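Local coordinates for protein N-acetylglucosamine-6-phosphate deacetylase (Thermotoga maritima, PDB 1O12) that probably removes the acetyl group from N-acetylglucosamine 6-phosphate, as a metal-dependent hydrolase of the NagA family that binds one divalent cation per subunit, at residues Y200-F210 with G228-I239; L122-S132 with P158-I168. One frame throughout, in Å; residues are numbered along the deposited sequence.

Contact 1: Y200-F210 with G228-I239. With FE (Fe (III) ion), chain C.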
loop_
_atom_site.group_PDB
_atom_site.type_symbol
_atom_site.label_atom_id
_atom_site.label_comp_id
_atom_site.label_asym_id
_atom_site.label_seq_id
_atom_site.Cartn_x
_atom_site.Cartn_y
_atom_site.Cartn_z
ATOM N N TYR A 200 18.633 4.096 -2.993
ATOM C CA TYR A 200 17.695 5.180 -3.204
ATOM C C TYR A 200 18.351 6.502 -2.856
ATOM O O TYR A 200 18.063 7.515 -3.469
ATOM C CB TYR A 200 16.473 4.993 -2.325
ATOM C CG TYR A 200 15.509 6.156 -2.383
ATOM C CD1 TYR A 200 14.668 6.333 -3.491
ATOM C CD2 TYR A 200 15.420 7.075 -1.314
ATOM C CE1 TYR A 200 13.751 7.384 -3.541
ATOM C CE2 TYR A 200 14.500 8.140 -1.350
ATOM C CZ TYR A 200 13.671 8.280 -2.463
ATOM O OH TYR A 200 12.730 9.281 -2.494
ATOM N N LYS A 201 19.229 6.486 -1.858
ATOM C CA LYS A 201 19.925 7.694 -1.442
ATOM C C LYS A 201 20.922 8.124 -2.506
ATOM O O LYS A 201 21.327 9.282 -2.538
ATOM C CB LYS A 201 20.686 7.449 -0.153
ATOM C CG LYS A 201 19.847 7.035 1.038
ATOM C CD LYS A 201 20.768 6.514 2.165
ATOM C CE LYS A 201 19.959 6.146 3.388
ATOM N NZ LYS A 201 19.092 7.300 3.812
ATOM N N GLU A 202 21.322 7.190 -3.369
ATOM C CA GLU A 202 22.285 7.500 -4.425
ATOM C C GLU A 202 21.619 7.802 -5.759
ATOM O O GLU A 202 22.295 7.958 -6.773
ATOM C CB GLU A 202 23.260 6.346 -4.626
ATOM C CG GLU A 202 24.158 6.009 -3.437
ATOM C CD GLU A 202 25.040 7.176 -2.952
ATOM O OE1 GLU A 202 25.526 7.990 -3.778
ATOM O OE2 GLU A 202 25.271 7.257 -1.721
ATOM N N GLY A 203 20.289 7.861 -5.762
ATOM C CA GLY A 203 19.580 8.160 -6.990
ATOM C C GLY A 203 18.861 7.025 -7.687
ATOM O O GLY A 203 18.260 7.253 -8.727
ATOM N N VAL A 204 18.910 5.800 -7.177
ATOM C CA VAL A 204 18.175 4.739 -7.868
ATOM C C VAL A 204 16.710 4.950 -7.520
ATOM O O VAL A 204 16.334 4.865 -6.343
ATOM C CB VAL A 204 18.606 3.305 -7.412
ATOM C CG1 VAL A 204 17.787 2.265 -8.156
ATOM C CG2 VAL A 204 20.138 3.088 -7.660
ATOM N N LYS A 205 15.874 5.229 -8.515
ATOM C CA LYS A 205 14.477 5.466 -8.192
ATOM C C LYS A 205 13.456 4.697 -9.031
ATOM O O LYS A 205 12.387 5.207 -9.360
ATOM C CB LYS A 205 14.203 6.971 -8.231
ATOM C CG LYS A 205 15.040 7.753 -7.240
ATOM C CD LYS A 205 14.870 9.244 -7.447
ATOM C CE LYS A 205 15.573 10.065 -6.364
ATOM N NZ LYS A 205 15.318 11.528 -6.587
ATOM N N ARG A 206 13.760 3.439 -9.316
ATOM C CA ARG A 206 12.864 2.645 -10.124
ATOM C C ARG A 206 12.836 1.154 -9.705
ATOM O O ARG A 206 13.847 0.597 -9.274
ATOM C CB ARG A 206 13.320 2.820 -11.582
ATOM C CG ARG A 206 12.434 2.277 -12.669
ATOM C CD ARG A 206 13.158 2.439 -13.976
ATOM N NE ARG A 206 12.325 2.139 -15.118
ATOM C CZ ARG A 206 11.939 0.922 -15.496
ATOM N NH1 ARG A 206 12.329 -0.140 -14.805
ATOM N NH2 ARG A 206 11.157 0.783 -16.583
ATOM N N ILE A 207 11.670 0.521 -9.816
ATOM C CA ILE A 207 11.526 -0.905 -9.504
ATOM C C ILE A 207 10.993 -1.699 -10.737
ATOM O O ILE A 207 9.991 -1.303 -11.356
ATOM C CB ILE A 207 10.622 -1.089 -8.299
ATOM C CG1 ILE A 207 11.326 -0.507 -7.069
ATOM C CG2 ILE A 207 10.297 -2.584 -8.106
ATOM C CD1 ILE A 207 10.556 -0.647 -5.797
ATOM N N THR A 208 11.693 -2.788 -11.093
ATOM C CA THR A 208 11.374 -3.625 -12.263
ATOM C C THR A 208 10.193 -4.573 -11.988
ATOM O O THR A 208 10.159 -5.274 -10.971
ATOM C CB THR A 208 12.681 -4.401 -12.751
ATOM O OG1 THR A 208 13.658 -3.439 -13.148
ATOM C CG2 THR A 208 12.415 -5.326 -13.947
ATOM N N HIS A 209 9.264 -4.596 -12.943
ATOM C CA HIS A 209 7.976 -5.304 -12.857
ATOM C C HIS A 209 7.530 -5.638 -11.432
ATOM O O HIS A 209 7.637 -6.771 -10.958
ATOM C CB HIS A 209 7.890 -6.535 -13.789
ATOM C CG HIS A 209 9.008 -7.511 -13.641
ATOM N ND1 HIS A 209 9.555 -7.840 -12.424
ATOM C CD2 HIS A 209 9.679 -8.237 -14.566
ATOM C CE1 HIS A 209 10.522 -8.723 -12.605
ATOM N NE2 HIS A 209 10.619 -8.979 -13.896
ATOM N N PHE A 210 7.057 -4.584 -10.764
ATOM C CA PHE A 210 6.547 -4.606 -9.391
ATOM C C PHE A 210 5.186 -5.308 -9.397
ATOM O O PHE A 210 4.332 -5.015 -10.236
ATOM C CB PHE A 210 6.379 -3.155 -8.916
ATOM C CG PHE A 210 5.789 -3.010 -7.534
ATOM C CD1 PHE A 210 6.615 -2.810 -6.433
ATOM C CD2 PHE A 210 4.406 -3.048 -7.342
ATOM C CE1 PHE A 210 6.088 -2.650 -5.170
ATOM C CE2 PHE A 210 3.860 -2.891 -6.081
ATOM C CZ PHE A 210 4.700 -2.689 -4.987
ATOM N N GLY A 228 8.975 0.585 -2.567
ATOM C CA GLY A 228 8.294 0.944 -3.802
ATOM C C GLY A 228 6.984 1.669 -3.581
ATOM O O GLY A 228 6.654 2.624 -4.287
ATOM N N LEU A 229 6.224 1.237 -2.589
ATOM C CA LEU A 229 4.963 1.885 -2.339
ATOM C C LEU A 229 5.136 3.156 -1.527
ATOM O O LEU A 229 4.453 4.145 -1.765
ATOM C CB LEU A 229 4.025 0.929 -1.593
ATOM C CG LEU A 229 3.683 -0.368 -2.310
ATOM C CD1 LEU A 229 3.037 -1.357 -1.354
ATOM C CD2 LEU A 229 2.775 -0.018 -3.500
ATOM N N LEU A 230 6.058 3.121 -0.576
ATOM C CA LEU A 230 6.280 4.239 0.339
ATOM C C LEU A 230 6.875 5.482 -0.265
ATOM O O LEU A 230 6.402 6.592 -0.001
ATOM C CB LEU A 230 7.178 3.802 1.503
ATOM C CG LEU A 230 7.517 4.870 2.542
ATOM C CD1 LEU A 230 6.239 5.330 3.220
ATOM C CD2 LEU A 230 8.489 4.317 3.567
ATOM N N LEU A 231 7.916 5.287 -1.070
ATOM C CA LEU A 231 8.639 6.389 -1.693
ATOM C C LEU A 231 7.928 6.971 -2.902
ATOM O O LEU A 231 7.775 6.319 -3.945
ATOM C CB LEU A 231 10.044 5.921 -2.081
ATOM C CG LEU A 231 10.779 5.283 -0.904
ATOM C CD1 LEU A 231 12.034 4.598 -1.397
ATOM C CD2 LEU A 231 11.081 6.355 0.173
ATOM N N ASP A 232 7.522 8.227 -2.763
ATOM C CA ASP A 232 6.798 8.931 -3.814
ATOM C C ASP A 232 7.480 9.156 -5.153
ATOM O O ASP A 232 6.798 9.226 -6.162
ATOM C CB ASP A 232 6.302 10.247 -3.260
ATOM C CG ASP A 232 5.109 10.060 -2.341
ATOM O OD1 ASP A 232 5.123 9.084 -1.522
ATOM O OD2 ASP A 232 4.159 10.887 -2.446
ATOM N N ASP A 233 8.807 9.261 -5.178
ATOM C CA ASP A 233 9.504 9.467 -6.445
ATOM C C ASP A 233 10.175 8.220 -7.042
ATOM O O ASP A 233 11.014 8.341 -7.924
ATOM C CB ASP A 233 10.539 10.567 -6.299
ATOM C CG ASP A 233 11.494 10.279 -5.214
ATOM O OD1 ASP A 233 12.408 11.097 -4.995
ATOM O OD2 ASP A 233 11.319 9.215 -4.569
ATOM N N VAL A 234 9.823 7.044 -6.538
ATOM C CA VAL A 234 10.321 5.763 -7.058
ATOM C C VAL A 234 9.200 5.316 -7.990
ATOM O O VAL A 234 8.044 5.198 -7.557
ATOM C CB VAL A 234 10.437 4.667 -5.954
ATOM C CG1 VAL A 234 10.483 3.287 -6.593
ATOM C CG2 VAL A 234 11.661 4.881 -5.124
ATOM N N LYS A 235 9.506 5.066 -9.253
ATOM C CA LYS A 235 8.442 4.641 -10.153
ATOM C C LYS A 235 8.387 3.109 -10.210
ATOM O O LYS A 235 9.408 2.445 -10.011
ATOM C CB LYS A 235 8.656 5.235 -11.549
ATOM C CG LYS A 235 8.845 6.746 -11.565
ATOM C CD LYS A 235 8.660 7.290 -12.979
ATOM C CE LYS A 235 8.886 8.792 -13.049
ATOM N NZ LYS A 235 8.162 9.509 -11.951
ATOM N N LEU A 236 7.212 2.549 -10.481
ATOM C CA LEU A 236 7.083 1.107 -10.528
ATOM C C LEU A 236 6.608 0.660 -11.883
ATOM O O LEU A 236 5.637 1.204 -12.414
ATOM C CB LEU A 236 6.076 0.612 -9.487
ATOM C CG LEU A 236 6.127 1.175 -8.062
ATOM C CD1 LEU A 236 5.040 0.545 -7.210
ATOM C CD2 LEU A 236 7.501 0.895 -7.473
ATOM N N GLU A 237 7.273 -0.323 -12.478
ATOM C CA GLU A 237 6.760 -0.756 -13.751
ATOM C C GLU A 237 5.725 -1.858 -13.462
ATOM O O GLU A 237 5.887 -2.638 -12.545
ATOM C CB GLU A 237 7.906 -1.172 -14.712
ATOM C CG GLU A 237 8.567 -2.490 -14.513
ATOM C CD GLU A 237 9.702 -2.746 -15.520
ATOM O OE1 GLU A 237 10.057 -3.925 -15.692
ATOM O OE2 GLU A 237 10.256 -1.793 -16.127
ATOM N N LEU A 238 4.636 -1.870 -14.218
ATOM C CA LEU A 238 3.575 -2.841 -14.022
ATOM C C LEU A 238 3.188 -3.585 -15.311
ATOM O O LEU A 238 3.008 -2.971 -16.354
ATOM C CB LEU A 238 2.320 -2.141 -13.509
ATOM C CG LEU A 238 2.241 -1.170 -12.340
ATOM C CD1 LEU A 238 0.745 -0.844 -12.141
ATOM C CD2 LEU A 238 2.851 -1.759 -11.052
ATOM N N ILE A 239 3.047 -4.901 -15.239
ATOM C CA ILE A 239 2.624 -5.664 -16.410
ATOM C C ILE A 239 1.104 -5.829 -16.308
ATOM O O ILE A 239 0.641 -6.640 -15.515
ATOM C CB ILE A 239 3.287 -7.055 -16.441
ATOM C CG1 ILE A 239 4.804 -6.907 -16.554
ATOM C CG2 ILE A 239 2.719 -7.889 -17.605
ATOM C CD1 ILE A 239 5.565 -8.162 -16.158
HETATM FE FE FE C . 12.116 -10.490 -14.814
HETATM O O HOH W 1 4.227 -6.024 -13.022
#
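Arg206 and Glu237 meet across neighbouring parallel strands of the TIM barrel, 206-207 and 235-239, which helix 223-230 joins as a beta-alpha-beta unit. The pairing rests on three backbone bonds, Lys235 N to Lys205 O, Ile207 N to Lys235 O and Glu237 N to Ile207 O, and Phe210 N extends it by donating to Glu237 O. Arg206 approaches end-on: its NH2 lies 2.8 Å and its NH1 3.0 Å from Glu237 OE2, which takes both donors, with guanidinium and carboxylate planes 84° apart. The remaining polar atoms have outside partners, Arg206 NE in Glu336 and Glu237 OE1 in His61 ND1. On the Ile207 and Leu236 face, Leu236 CD1 sits over the Phe210 ring, 3.5 Å from its centroid, as a CH-pi contact. With chi1 at 174°, the Tyr200 ring takes Leu231 CD1 over one face, a CH-pi contact, and its OH donates to the syn lone pair of Asp233 OD2 at 2.5 Å. Lys205 NZ, 3.3 Å from Asp233 OD1, makes a salt bridge whose hydrogen bond is weak. A phenylalanine in place of Tyr200 would probably leave Asp233 OD2 without this donor and its carboxylate freer to turn. One water, accepting from Ile239 N, donates to Phe210 O. On the metal side, His209 NE2 binds the iron ion at 2.3 Å.

Contact 2: L122-S132 with P158-I168. With FE (Fe (III) ion), chain C.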
loop_
_atom_site.group_PDB
_atom_site.type_symbol
_atom_site.label_atom_id
_atom_site.label_comp_id
_atom_site.label_asym_id
_atom_site.label_seq_id
_atom_site.Cartn_x
_atom_site.Cartn_y
_atom_site.Cartn_z
ATOM N N LEU A 122 15.839 2.631 -28.652
ATOM C CA LEU A 122 16.646 3.546 -27.871
ATOM C C LEU A 122 17.912 2.837 -27.434
ATOM O O LEU A 122 18.960 3.441 -27.278
ATOM C CB LEU A 122 15.889 3.978 -26.631
ATOM C CG LEU A 122 16.139 5.351 -25.976
ATOM C CD1 LEU A 122 16.320 5.166 -24.484
ATOM C CD2 LEU A 122 17.303 6.067 -26.593
ATOM N N GLY A 123 17.808 1.542 -27.224
ATOM C CA GLY A 123 18.968 0.805 -26.786
ATOM C C GLY A 123 18.619 -0.547 -26.200
ATOM O O GLY A 123 17.632 -1.198 -26.591
ATOM N N VAL A 124 19.416 -0.941 -25.216
ATOM C CA VAL A 124 19.247 -2.227 -24.599
ATOM C C VAL A 124 19.024 -2.163 -23.108
ATOM O O VAL A 124 19.702 -1.417 -22.410
ATOM C CB VAL A 124 20.476 -3.104 -24.900
ATOM C CG1 VAL A 124 20.462 -4.384 -24.041
ATOM C CG2 VAL A 124 20.477 -3.443 -26.385
ATOM N N HIS A 125 18.053 -2.944 -22.637
ATOM C CA HIS A 125 17.744 -3.029 -21.205
ATOM C C HIS A 125 18.291 -4.373 -20.762
ATOM O O HIS A 125 17.841 -5.447 -21.218
ATOM C CB HIS A 125 16.231 -2.944 -20.947
ATOM C CG HIS A 125 15.837 -3.188 -19.523
ATOM N ND1 HIS A 125 14.531 -3.067 -19.084
ATOM C CD2 HIS A 125 16.560 -3.581 -18.447
ATOM C CE1 HIS A 125 14.469 -3.378 -17.801
ATOM N NE2 HIS A 125 15.685 -3.695 -17.389
ATOM N N LEU A 126 19.302 -4.290 -19.900
ATOM C CA LEU A 126 19.970 -5.470 -19.394
ATOM C C LEU A 126 19.321 -5.927 -18.090
ATOM O O LEU A 126 19.619 -5.399 -17.005
ATOM C CB LEU A 126 21.475 -5.184 -19.197
ATOM C CG LEU A 126 22.338 -4.771 -20.408
ATOM C CD1 LEU A 126 23.696 -4.280 -19.944
ATOM C CD2 LEU A 126 22.534 -5.940 -21.336
ATOM N N GLU A 127 18.411 -6.890 -18.228
ATOM C CA GLU A 127 17.707 -7.470 -17.095
ATOM C C GLU A 127 18.538 -8.667 -16.675
ATOM O O GLU A 127 18.524 -9.699 -17.328
ATOM C CB GLU A 127 16.309 -7.945 -17.496
ATOM C CG GLU A 127 15.351 -8.082 -16.304
ATOM C CD GLU A 127 14.203 -9.024 -16.567
ATOM O OE1 GLU A 127 13.473 -8.875 -17.569
ATOM O OE2 GLU A 127 14.023 -9.939 -15.756
ATOM N N GLY A 128 19.252 -8.533 -15.575
ATOM C CA GLY A 128 20.114 -9.612 -15.158
ATOM C C GLY A 128 21.444 -9.267 -15.812
ATOM O O GLY A 128 21.488 -8.367 -16.648
ATOM N N PRO A 129 22.524 -9.995 -15.525
ATOM C CA PRO A 129 22.619 -11.151 -14.630
ATOM C C PRO A 129 22.927 -10.842 -13.164
ATOM O O PRO A 129 23.107 -11.767 -12.377
ATOM C CB PRO A 129 23.730 -11.964 -15.273
ATOM C CG PRO A 129 24.724 -10.836 -15.653
ATOM C CD PRO A 129 23.816 -9.730 -16.193
ATOM N N TYR A 130 23.003 -9.568 -12.793
ATOM C CA TYR A 130 23.300 -9.221 -11.407
ATOM C C TYR A 130 22.056 -9.216 -10.502
ATOM O O TYR A 130 21.704 -8.219 -9.846
ATOM C CB TYR A 130 24.014 -7.877 -11.363
ATOM C CG TYR A 130 25.074 -7.783 -12.420
ATOM C CD1 TYR A 130 26.145 -8.682 -12.441
ATOM C CD2 TYR A 130 24.974 -6.848 -13.452
ATOM C CE1 TYR A 130 27.083 -8.661 -13.467
ATOM C CE2 TYR A 130 25.906 -6.815 -14.485
ATOM C CZ TYR A 130 26.953 -7.726 -14.495
ATOM O OH TYR A 130 27.824 -7.743 -15.562
ATOM N N ILE A 131 21.399 -10.359 -10.438
ATOM C CA ILE A 131 20.221 -10.452 -9.632
ATOM C C ILE A 131 20.341 -11.520 -8.579
ATOM O O ILE A 131 21.370 -12.185 -8.458
ATOM C CB ILE A 131 18.968 -10.691 -10.517
ATOM C CG1 ILE A 131 19.145 -11.937 -11.394
ATOM C CG2 ILE A 131 18.720 -9.448 -11.362
ATOM C CD1 ILE A 131 17.954 -12.206 -12.339
ATOM N N SER A 132 19.276 -11.653 -7.801
ATOM C CA SER A 132 19.194 -12.635 -6.733
ATOM C C SER A 132 18.757 -13.985 -7.311
ATOM O O SER A 132 17.802 -14.060 -8.098
ATOM C CB SER A 132 18.174 -12.151 -5.711
ATOM O OG SER A 132 17.722 -13.190 -4.879
ATOM N N PRO A 158 25.255 0.953 -26.354
ATOM C CA PRO A 158 23.842 1.316 -26.211
ATOM C C PRO A 158 23.008 0.761 -25.035
ATOM O O PRO A 158 21.793 0.648 -25.141
ATOM C CB PRO A 158 23.261 0.927 -27.566
ATOM C CG PRO A 158 23.987 -0.333 -27.864
ATOM C CD PRO A 158 25.432 -0.020 -27.447
ATOM N N ALA A 159 23.640 0.404 -23.929
ATOM C CA ALA A 159 22.848 -0.041 -22.787
ATOM C C ALA A 159 22.144 1.238 -22.316
ATOM O O ALA A 159 22.746 2.318 -22.325
ATOM C CB ALA A 159 23.748 -0.578 -21.681
ATOM N N LYS A 160 20.887 1.126 -21.909
ATOM C CA LYS A 160 20.154 2.293 -21.462
ATOM C C LYS A 160 19.547 2.091 -20.106
ATOM O O LYS A 160 19.250 3.051 -19.408
ATOM C CB LYS A 160 19.054 2.644 -22.457
ATOM C CG LYS A 160 19.605 3.165 -23.784
ATOM C CD LYS A 160 20.381 4.461 -23.615
ATOM C CE LYS A 160 21.128 4.869 -24.900
ATOM N NZ LYS A 160 22.004 6.073 -24.745
HETATM N N MSE A 161 19.378 0.833 -19.726
HETATM C CA MSE A 161 18.760 0.509 -18.457
HETATM C C MSE A 161 19.319 -0.801 -17.941
HETATM O O MSE A 161 19.744 -1.653 -18.712
HETATM C CB MSE A 161 17.251 0.407 -18.637
HETATM C CG MSE A 161 16.519 0.218 -17.359
HETATM SE SE MSE A 161 14.598 0.380 -17.561
HETATM C CE MSE A 161 14.408 2.317 -17.693
ATOM N N LEU A 162 19.292 -0.983 -16.637
ATOM C CA LEU A 162 19.843 -2.195 -16.070
ATOM C C LEU A 162 19.068 -2.583 -14.836
ATOM O O LEU A 162 18.910 -1.764 -13.937
ATOM C CB LEU A 162 21.294 -1.914 -15.700
ATOM C CG LEU A 162 22.305 -2.832 -15.010
ATOM C CD1 LEU A 162 21.677 -3.605 -13.856
ATOM C CD2 LEU A 162 22.904 -3.714 -16.036
ATOM N N THR A 163 18.585 -3.820 -14.777
ATOM C CA THR A 163 17.872 -4.276 -13.579
ATOM C C THR A 163 18.771 -5.143 -12.678
ATOM O O THR A 163 19.258 -6.204 -13.092
ATOM C CB THR A 163 16.613 -5.090 -13.921
ATOM O OG1 THR A 163 15.671 -4.246 -14.572
ATOM C CG2 THR A 163 15.976 -5.650 -12.642
ATOM N N PHE A 164 18.959 -4.690 -11.437
ATOM C CA PHE A 164 19.800 -5.386 -10.456
ATOM C C PHE A 164 19.139 -5.593 -9.074
ATOM O O PHE A 164 18.130 -4.940 -8.721
ATOM C CB PHE A 164 21.084 -4.598 -10.247
ATOM C CG PHE A 164 20.904 -3.399 -9.361
ATOM C CD1 PHE A 164 21.391 -3.408 -8.054
ATOM C CD2 PHE A 164 20.188 -2.285 -9.812
ATOM C CE1 PHE A 164 21.168 -2.334 -7.216
ATOM C CE2 PHE A 164 19.953 -1.190 -8.970
ATOM C CZ PHE A 164 20.443 -1.215 -7.672
ATOM N N ALA A 165 19.728 -6.502 -8.295
ATOM C CA ALA A 165 19.249 -6.783 -6.945
ATOM C C ALA A 165 20.237 -6.130 -5.966
ATOM O O ALA A 165 21.335 -6.611 -5.802
ATOM C CB ALA A 165 19.183 -8.291 -6.729
ATOM N N PRO A 166 19.841 -5.028 -5.297
ATOM C CA PRO A 166 20.682 -4.283 -4.335
ATOM C C PRO A 166 21.465 -5.073 -3.259
ATOM O O PRO A 166 22.490 -4.597 -2.759
ATOM C CB PRO A 166 19.701 -3.305 -3.692
ATOM C CG PRO A 166 18.682 -3.099 -4.761
ATOM C CD PRO A 166 18.468 -4.488 -5.300
ATOM N N GLU A 167 21.001 -6.268 -2.905
ATOM C CA GLU A 167 21.694 -7.037 -1.875
ATOM C C GLU A 167 22.825 -7.915 -2.429
ATOM O O GLU A 167 23.647 -8.447 -1.669
ATOM C CB GLU A 167 20.690 -7.904 -1.093
ATOM C CG GLU A 167 20.254 -9.161 -1.815
ATOM C CD GLU A 167 19.142 -8.948 -2.834
ATOM O OE1 GLU A 167 18.900 -7.785 -3.258
ATOM O OE2 GLU A 167 18.518 -9.966 -3.221
ATOM N N ILE A 168 22.875 -8.058 -3.747
ATOM C CA ILE A 168 23.887 -8.895 -4.361
ATOM C C ILE A 168 25.282 -8.337 -4.087
ATOM O O ILE A 168 25.462 -7.150 -3.807
ATOM C CB ILE A 168 23.617 -9.054 -5.897
ATOM C CG1 ILE A 168 24.235 -10.352 -6.401
ATOM C CG2 ILE A 168 24.199 -7.882 -6.676
ATOM C CD1 ILE A 168 23.915 -10.683 -7.889
HETATM FE FE FE C . 12.116 -10.490 -14.814
HETATM O O HOH W 2 21.763 -6.919 -13.886
#
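His125 lies against Met161 and Thr163, from its CB outward. His125 CB is 4.2 Å from Met161 CB. Because CG stands opposite the backbone N (chi1 173°), the ring extends beside the second strand, where His125 CD2 passes 3.7 Å from Met161 O. Met161, present as selenomethionine, lays its CG over one face of the His125 ring, 3.9 Å from the centroid and 7° off the normal, while SE approaches the same ring 3.8 Å from His125 CE1. ND1 is held by Pro60 O, outside the two segments. At the far end, His125 NE2 and Thr163 OG1 are hydrogen-bonded at 2.9 Å, with Thr163 OG1 near the ring plane and Thr208 as its second partner.

The backbones carrying these groups are adjacent parallel strands of the TIM barrel, 122-127 and 159-164, inclined at 30° to each other. Val124 pairs with Ala159 but His125 with Met161, a shift of one residue that marks a beta bulge at Lys160, whose N donates to Val124 O. Beyond it, Leu126 N donates to Met161 O and Thr163 N to Leu126 O. On the opposite face from His125, Leu126 CB packs 3.8 Å from Leu162 CD2. Past the strand ends, Ala165 N donates to Tyr130 O. Glu127 runs alongside Thr163, its extended chain delivering OE2 to the iron ion at 2.2 Å; OE2 also bonds to His139 and OE1 to His61.

Overall arrangement
From the N terminus, contact 2 comes first: the chain runs out along strand 121-127, and 25 residues, with helix 149-152 among them, separate segment 122-132 from 158-168, which closes the loop. Contact 1 opens later, at the end of helix 193-200, beyond strand 183-186, and closes across 17 residues that include most of helix 223-230. The two loops are therefore in series, neither nested nor crossed. Strand 183-186 bridges them, pairing with 159-164 and bonding through Ala186 to Arg206 and Thr208. Direct links exist as well: Thr208 OG1 is 2.6 Å from Thr163 OG1, a probable hydrogen bond. Each contact supplies one iron ligand, Glu127 or His209, and His188 completes the protein ligands.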